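Local coordinates for protein N-acetylgalactosaminyltransferase 7 (Homo sapiens, PDB 6IWR) that belongs to a glycosyltransferase family and combines a GT-A-type domain with a ricin-type beta-trefoil lectin domain, at residues Q134-Y139 with T317-Y322; D289-G294 with F372-R377. All blocks are in the same frame, centred on the assembly; numbering follows the deposited sequence.

How the interactions relate
Interactions 1 and 2 are neighbours, their centres about 10 Å apart, and illustrate how chemistry follows depth. Interaction 1 is only partly buried and joins two loops; there a glutamate, a glutamine and a half-cystine lie against a buried threonine and the root of a lysine. Interaction 2 lies nearer the centre of the chain, where every touching residue is buried and rings and backbone do the packing. The two are joined covalently, Cys137 SG bonding to Cys375 SG at 2.0 Å, and a probable hydrogen bond runs from Tyr322 OH to Ala292 O. Their segments alternate along the chain, and strands 322-323 and 369-373 pair antiparallel, tying one segment of each contact into the same mixed sheet.

Interaction 1: residues Q134-Y139 with T317-Y322; sequences QEECKY and TKTEPY
Thr319 lies against three residues of 134-139, and its methyl group does most of the apolar touching. Thr319 CG2 rests 3.6 Å from Cys137 SG. The same methyl is met more loosely by Gln134 OE1 and by Glu136 CB, each 4.0 Å from Thr319 CG2. Glu136 leans across the other loop with its chain fully extended: CG is anti to the backbone N (chi1 -177°), and the straight stem that follows delivers the carboxylate over the bend at residues 317-319. The carboxylate is modelled too close to the Thr317 methyl and the Thr319 hydroxyl, so its fine placement is doubtful. As modelled, it lies beside the aliphatic root of Lys318, with Glu136 OE1 3.5 Å from Lys318 CB and the two side chains crossing at about a right angle. Glu136 OE1 remains 6.3 Å from Lys318 NZ, without contact, where any attraction of the opposite charges is probably weak.

Residues 317-322 belong to the glycosyltransferase family 2 region, of the GT-A clan, and lead from helix 309-313 into strand 322-323 at the edge of its mixed sheet. The facing segment is a short 3-10 turn leading toward strand 140-141. A bond from Cys137 N to Gln134 O, 3.1 Å long, holds this turn, from which Gln134, Glu136 and Cys137 all reach Thr319.

Beyond this first shell, Thr319 OG1 has a weak hydrogen bond with Trp140 NE1, and Gln134 OE1 a weak one with Tyr291 OH. Arg315 ties down the partner loop more firmly, its guanidinium bonding to the carbonyl oxygens of Lys318, Glu320 and Pro321. Lys318 NZ makes a long, weak ion pair with Asp289, and the disulfide ties Cys137 to Cys375 beside the threonine methyl.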
loop_
_atom_site.group_PDB
_atom_site.type_symbol
_atom_site.label_atom_id
_atom_site.label_comp_id
_atom_site.label_asym_id
_atom_site.label_seq_id
_atom_site.Cartn_x
_atom_site.Cartn_y
_atom_site.Cartn_z
ATOM N N GLN A 134 9.870 -22.292 -26.094
ATOM C CA GLN A 134 9.425 -22.287 -27.463
ATOM C C GLN A 134 9.754 -23.615 -28.107
ATOM O O GLN A 134 10.610 -24.330 -27.642
ATOM C CB GLN A 134 10.011 -21.117 -28.247
ATOM C CG GLN A 134 9.522 -19.764 -27.807
ATOM C CD GLN A 134 10.173 -18.625 -28.552
ATOM O OE1 GLN A 134 11.280 -18.757 -29.063
ATOM N NE2 GLN A 134 9.477 -17.488 -28.620
ATOM N N GLU A 135 9.073 -23.923 -29.193
ATOM C CA GLU A 135 9.156 -25.227 -29.803
ATOM C C GLU A 135 10.579 -25.529 -30.237
ATOM O O GLU A 135 11.054 -26.637 -30.071
ATOM C CB GLU A 135 8.198 -25.302 -30.986
ATOM C CG GLU A 135 7.988 -26.689 -31.555
ATOM C CD GLU A 135 7.288 -27.626 -30.602
ATOM O OE1 GLU A 135 7.133 -28.808 -30.947
ATOM O OE2 GLU A 135 6.886 -27.188 -29.510
ATOM N N GLU A 136 11.271 -24.519 -30.737
ATOM C CA GLU A 136 12.590 -24.685 -31.312
ATOM C C GLU A 136 13.558 -25.226 -30.294
ATOM O O GLU A 136 14.568 -25.799 -30.639
ATOM C CB GLU A 136 13.119 -23.367 -31.839
ATOM C CG GLU A 136 14.464 -23.492 -32.517
ATOM C CD GLU A 136 14.959 -22.187 -33.080
ATOM O OE1 GLU A 136 14.273 -21.155 -32.914
ATOM O OE2 GLU A 136 16.037 -22.200 -33.685
ATOM N N CYS A 137 13.257 -25.003 -29.035
ATOM C CA CYS A 137 14.089 -25.470 -27.951
ATOM C C CYS A 137 14.217 -26.978 -27.912
ATOM O O CYS A 137 15.224 -27.484 -27.476
ATOM C CB CYS A 137 13.587 -24.931 -26.615
ATOM S SG CYS A 137 14.384 -23.410 -26.095
ATOM N N LYS A 138 13.174 -27.692 -28.310
ATOM C CA LYS A 138 13.182 -29.143 -28.245
ATOM C C LYS A 138 13.954 -29.794 -29.378
ATOM O O LYS A 138 13.878 -31.018 -29.519
ATOM C CB LYS A 138 11.761 -29.686 -28.268
ATOM C CG LYS A 138 10.731 -28.789 -27.638
ATOM C CD LYS A 138 9.518 -29.639 -27.296
ATOM C CE LYS A 138 8.232 -28.869 -27.170
ATOM N NZ LYS A 138 7.195 -29.840 -26.735
ATOM N N TYR A 139 14.676 -29.035 -30.202
ATOM C CA TYR A 139 15.378 -29.644 -31.323
ATOM C C TYR A 139 16.868 -29.377 -31.279
ATOM O O TYR A 139 17.547 -29.518 -32.298
ATOM C CB TYR A 139 14.772 -29.191 -32.654
ATOM C CG TYR A 139 13.340 -29.636 -32.781
ATOM C CD1 TYR A 139 13.004 -30.990 -32.906
ATOM C CD2 TYR A 139 12.316 -28.714 -32.723
ATOM C CE1 TYR A 139 11.670 -31.400 -32.986
ATOM C CE2 TYR A 139 11.004 -29.101 -32.810
ATOM C CZ TYR A 139 10.678 -30.435 -32.935
ATOM O OH TYR A 139 9.348 -30.758 -33.012
ATOM N N THR A 317 20.193 -18.291 -34.391
ATOM C CA THR A 317 18.972 -18.951 -33.975
ATOM C C THR A 317 18.122 -18.010 -33.136
ATOM O O THR A 317 18.639 -17.073 -32.534
ATOM C CB THR A 317 19.339 -20.180 -33.153
ATOM O OG1 THR A 317 20.013 -21.113 -33.999
ATOM C CG2 THR A 317 18.116 -20.827 -32.592
ATOM N N LYS A 318 16.811 -18.276 -33.064
ATOM C CA LYS A 318 15.984 -17.532 -32.117
ATOM C C LYS A 318 16.258 -17.935 -30.676
ATOM O O LYS A 318 16.119 -17.104 -29.768
ATOM C CB LYS A 318 14.494 -17.729 -32.406
ATOM C CG LYS A 318 14.053 -17.147 -33.742
ATOM C CD LYS A 318 12.850 -16.217 -33.613
ATOM C CE LYS A 318 11.636 -16.945 -33.038
ATOM N NZ LYS A 318 10.359 -16.248 -33.401
ATOM N N THR A 319 16.651 -19.194 -30.441
ATOM C CA THR A 319 16.612 -19.774 -29.106
ATOM C C THR A 319 17.972 -19.870 -28.424
ATOM O O THR A 319 18.014 -20.150 -27.220
ATOM C CB THR A 319 15.968 -21.169 -29.155
ATOM O OG1 THR A 319 16.087 -21.703 -30.479
ATOM C CG2 THR A 319 14.503 -21.070 -28.834
ATOM N N GLU A 320 19.083 -19.652 -29.117
ATOM C CA GLU A 320 20.359 -19.897 -28.446
ATOM C C GLU A 320 20.603 -18.882 -27.327
ATOM O O GLU A 320 19.906 -17.864 -27.227
ATOM C CB GLU A 320 21.509 -19.854 -29.439
ATOM C CG GLU A 320 21.458 -18.685 -30.376
ATOM C CD GLU A 320 22.486 -18.813 -31.460
ATOM O OE1 GLU A 320 23.472 -18.050 -31.454
ATOM O OE2 GLU A 320 22.327 -19.717 -32.298
ATOM N N PRO A 321 21.613 -19.121 -26.479
ATOM C CA PRO A 321 21.933 -18.150 -25.426
ATOM C C PRO A 321 22.090 -16.758 -26.007
ATOM O O PRO A 321 22.295 -16.584 -27.212
ATOM C CB PRO A 321 23.256 -18.668 -24.860
ATOM C CG PRO A 321 23.212 -20.128 -25.147
ATOM C CD PRO A 321 22.559 -20.246 -26.482
ATOM N N TYR A 322 21.967 -15.755 -25.136
ATOM C CA TYR A 322 22.305 -14.394 -25.541
ATOM C C TYR A 322 22.939 -13.639 -24.374
ATOM O O TYR A 322 22.897 -14.078 -23.219
ATOM C CB TYR A 322 21.083 -13.654 -26.110
ATOM C CG TYR A 322 19.869 -13.521 -25.195
ATOM C CD1 TYR A 322 19.738 -12.432 -24.326
ATOM C CD2 TYR A 322 18.839 -14.451 -25.230
ATOM C CE1 TYR A 322 18.634 -12.282 -23.511
ATOM C CE2 TYR A 322 17.737 -14.314 -24.411
ATOM C CZ TYR A 322 17.635 -13.218 -23.554
ATOM O OH TYR A 322 16.532 -13.051 -22.743
#

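Interaction 2: residues D289-G294 with F372-R377; sequences DGYARG and FVPCSR
Pro374 packs over one face of the Tyr291 ring in a CH-pi contact, its CG 4.3 Å from the ring centroid and 18° off the normal. The proline is offset toward the phenol end: Pro374 CB lies 3.7 Å from Tyr291 CZ, and the two side chains cross at about a right angle. Asp289 CB sits over the opposite face, so the ring is sandwiched between a neighbour from its own segment and one from the other. Although the tyrosine side chain does not leave the backbone toward residues 372-377, a CG anti to the carbonyl carbon (chi1 -61°) swings the outer end of the ring to them.

Phe372 repeats that choice of first torsion, with chi1 -75°, but finds backbone instead of a side chain. Its ring slants against the start of strand 292-296, Phe372 CD2 standing 3.3 Å from Ala292 O and Phe372 CE2 3.8 Å from Gly294 N.

Pro374 sits where the chain turns a corner between two strands of the GT-A-type sheet, in a type I turn closed by Ser376 N to Val373 O at 2.8 Å. The turn presents the pyrrolidine ring to the tyrosine, while Phe372 points at the strand from the preceding strand, 369-373.

Aromatic ring, pyrrolidine and backbone surfaces make the contact, so its hold is one of burial and fit; the peptide atoms against Phe372 find their hydrogen bonds elsewhere, Ala292 O with Tyr322 OH and Gly294 N with Ser324 OG.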
loop_
_atom_site.group_PDB
_atom_site.type_symbol
_atom_site.label_atom_id
_atom_site.label_comp_id
_atom_site.label_asym_id
_atom_site.label_seq_id
_atom_site.Cartn_x
_atom_site.Cartn_y
_atom_site.Cartn_z
ATOM N N ASP A 289 9.495 -12.156 -28.489
ATOM C CA ASP A 289 9.517 -13.539 -28.035
ATOM C C ASP A 289 9.517 -13.645 -26.520
ATOM O O ASP A 289 9.662 -14.753 -25.978
ATOM C CB ASP A 289 10.755 -14.250 -28.591
ATOM C CG ASP A 289 10.446 -15.124 -29.784
ATOM O OD1 ASP A 289 9.319 -15.045 -30.313
ATOM O OD2 ASP A 289 11.331 -15.918 -30.187
ATOM N N GLY A 290 9.393 -12.511 -25.835
ATOM C CA GLY A 290 9.517 -12.449 -24.401
ATOM C C GLY A 290 10.934 -12.398 -23.882
ATOM O O GLY A 290 11.137 -12.553 -22.671
ATOM N N TYR A 291 11.927 -12.196 -24.740
ATOM C CA TYR A 291 13.301 -12.183 -24.264
ATOM C C TYR A 291 13.661 -10.784 -23.782
ATOM O O TYR A 291 13.464 -9.796 -24.494
ATOM C CB TYR A 291 14.264 -12.657 -25.352
ATOM C CG TYR A 291 13.997 -14.082 -25.808
ATOM C CD1 TYR A 291 13.247 -14.951 -25.032
ATOM C CD2 TYR A 291 14.492 -14.552 -27.025
ATOM C CE1 TYR A 291 12.992 -16.243 -25.456
ATOM C CE2 TYR A 291 14.245 -15.848 -27.459
ATOM C CZ TYR A 291 13.500 -16.691 -26.670
ATOM O OH TYR A 291 13.226 -17.980 -27.089
ATOM N N ALA A 292 14.179 -10.708 -22.565
ATOM C CA ALA A 292 14.683 -9.476 -21.994
ATOM C C ALA A 292 16.132 -9.694 -21.604
ATOM O O ALA A 292 16.579 -10.821 -21.384
ATOM C CB ALA A 292 13.847 -9.049 -20.785
ATOM N N ARG A 293 16.885 -8.609 -21.534
ATOM C CA ARG A 293 18.186 -8.689 -20.905
ATOM C C ARG A 293 18.130 -7.868 -19.616
ATOM O O ARG A 293 17.242 -7.024 -19.437
ATOM C CB ARG A 293 19.306 -8.273 -21.896
ATOM C CG ARG A 293 19.046 -6.978 -22.613
ATOM C CD ARG A 293 19.694 -6.845 -23.985
ATOM N NE ARG A 293 21.065 -7.316 -24.036
ATOM C CZ ARG A 293 22.149 -6.548 -24.123
ATOM N NH1 ARG A 293 23.344 -7.122 -24.205
ATOM N NH2 ARG A 293 22.055 -5.228 -24.133
ATOM N N GLY A 294 19.025 -8.189 -18.679
ATOM C CA GLY A 294 19.039 -7.529 -17.379
ATOM C C GLY A 294 19.795 -6.207 -17.426
ATOM O O GLY A 294 20.827 -6.080 -18.095
ATOM N N PHE A 372 22.040 -15.257 -20.840
ATOM C CA PHE A 372 20.713 -15.806 -20.584
ATOM C C PHE A 372 20.458 -16.942 -21.558
ATOM O O PHE A 372 20.818 -16.854 -22.736
ATOM C CB PHE A 372 19.623 -14.749 -20.756
ATOM C CG PHE A 372 19.540 -13.761 -19.629
ATOM C CD1 PHE A 372 20.534 -13.683 -18.666
ATOM C CD2 PHE A 372 18.465 -12.881 -19.555
ATOM C CE1 PHE A 372 20.444 -12.764 -17.650
ATOM C CE2 PHE A 372 18.374 -11.957 -18.544
ATOM C CZ PHE A 372 19.358 -11.904 -17.588
ATOM N N VAL A 373 19.827 -18.005 -21.068
ATOM C CA VAL A 373 19.683 -19.247 -21.829
ATOM C C VAL A 373 18.203 -19.514 -22.085
ATOM O O VAL A 373 17.541 -20.119 -21.239
ATOM C CB VAL A 373 20.355 -20.421 -21.089
ATOM C CG1 VAL A 373 20.274 -21.706 -21.898
ATOM C CG2 VAL A 373 21.817 -20.089 -20.741
ATOM N N PRO A 374 17.648 -19.096 -23.233
ATOM C CA PRO A 374 16.204 -19.272 -23.472
ATOM C C PRO A 374 15.713 -20.684 -23.303
ATOM O O PRO A 374 14.520 -20.899 -23.064
ATOM C CB PRO A 374 16.046 -18.823 -24.935
ATOM C CG PRO A 374 17.080 -17.809 -25.087
ATOM C CD PRO A 374 18.275 -18.380 -24.355
ATOM N N CYS A 375 16.572 -21.661 -23.486
ATOM C CA CYS A 375 16.083 -23.021 -23.412
ATOM C C CYS A 375 16.169 -23.581 -22.005
ATOM O O CYS A 375 15.739 -24.718 -21.785
ATOM C CB CYS A 375 16.831 -23.915 -24.416
ATOM S SG CYS A 375 16.344 -23.608 -26.147
ATOM N N SER A 376 16.716 -22.828 -21.055
ATOM C CA SER A 376 16.737 -23.226 -19.655
ATOM C C SER A 376 15.795 -22.294 -18.903
ATOM O O SER A 376 15.997 -21.078 -18.887
ATOM C CB SER A 376 18.163 -23.179 -19.105
ATOM O OG SER A 376 18.257 -23.730 -17.789
ATOM N N ARG A 377 14.755 -22.859 -18.298
ATOM C CA ARG A 377 13.705 -22.083 -17.657
ATOM C C ARG A 377 13.503 -22.595 -16.244
ATOM O O ARG A 377 13.586 -23.801 -15.995
ATOM C CB ARG A 377 12.394 -22.150 -18.424
ATOM C CG ARG A 377 12.531 -21.665 -19.839
ATOM C CD ARG A 377 11.173 -21.476 -20.485
ATOM N NE ARG A 377 10.565 -20.176 -20.206
ATOM C CZ ARG A 377 10.392 -19.222 -21.120
ATOM N NH1 ARG A 377 10.790 -19.412 -22.372
ATOM N NH2 ARG A 377 9.801 -18.087 -20.779
#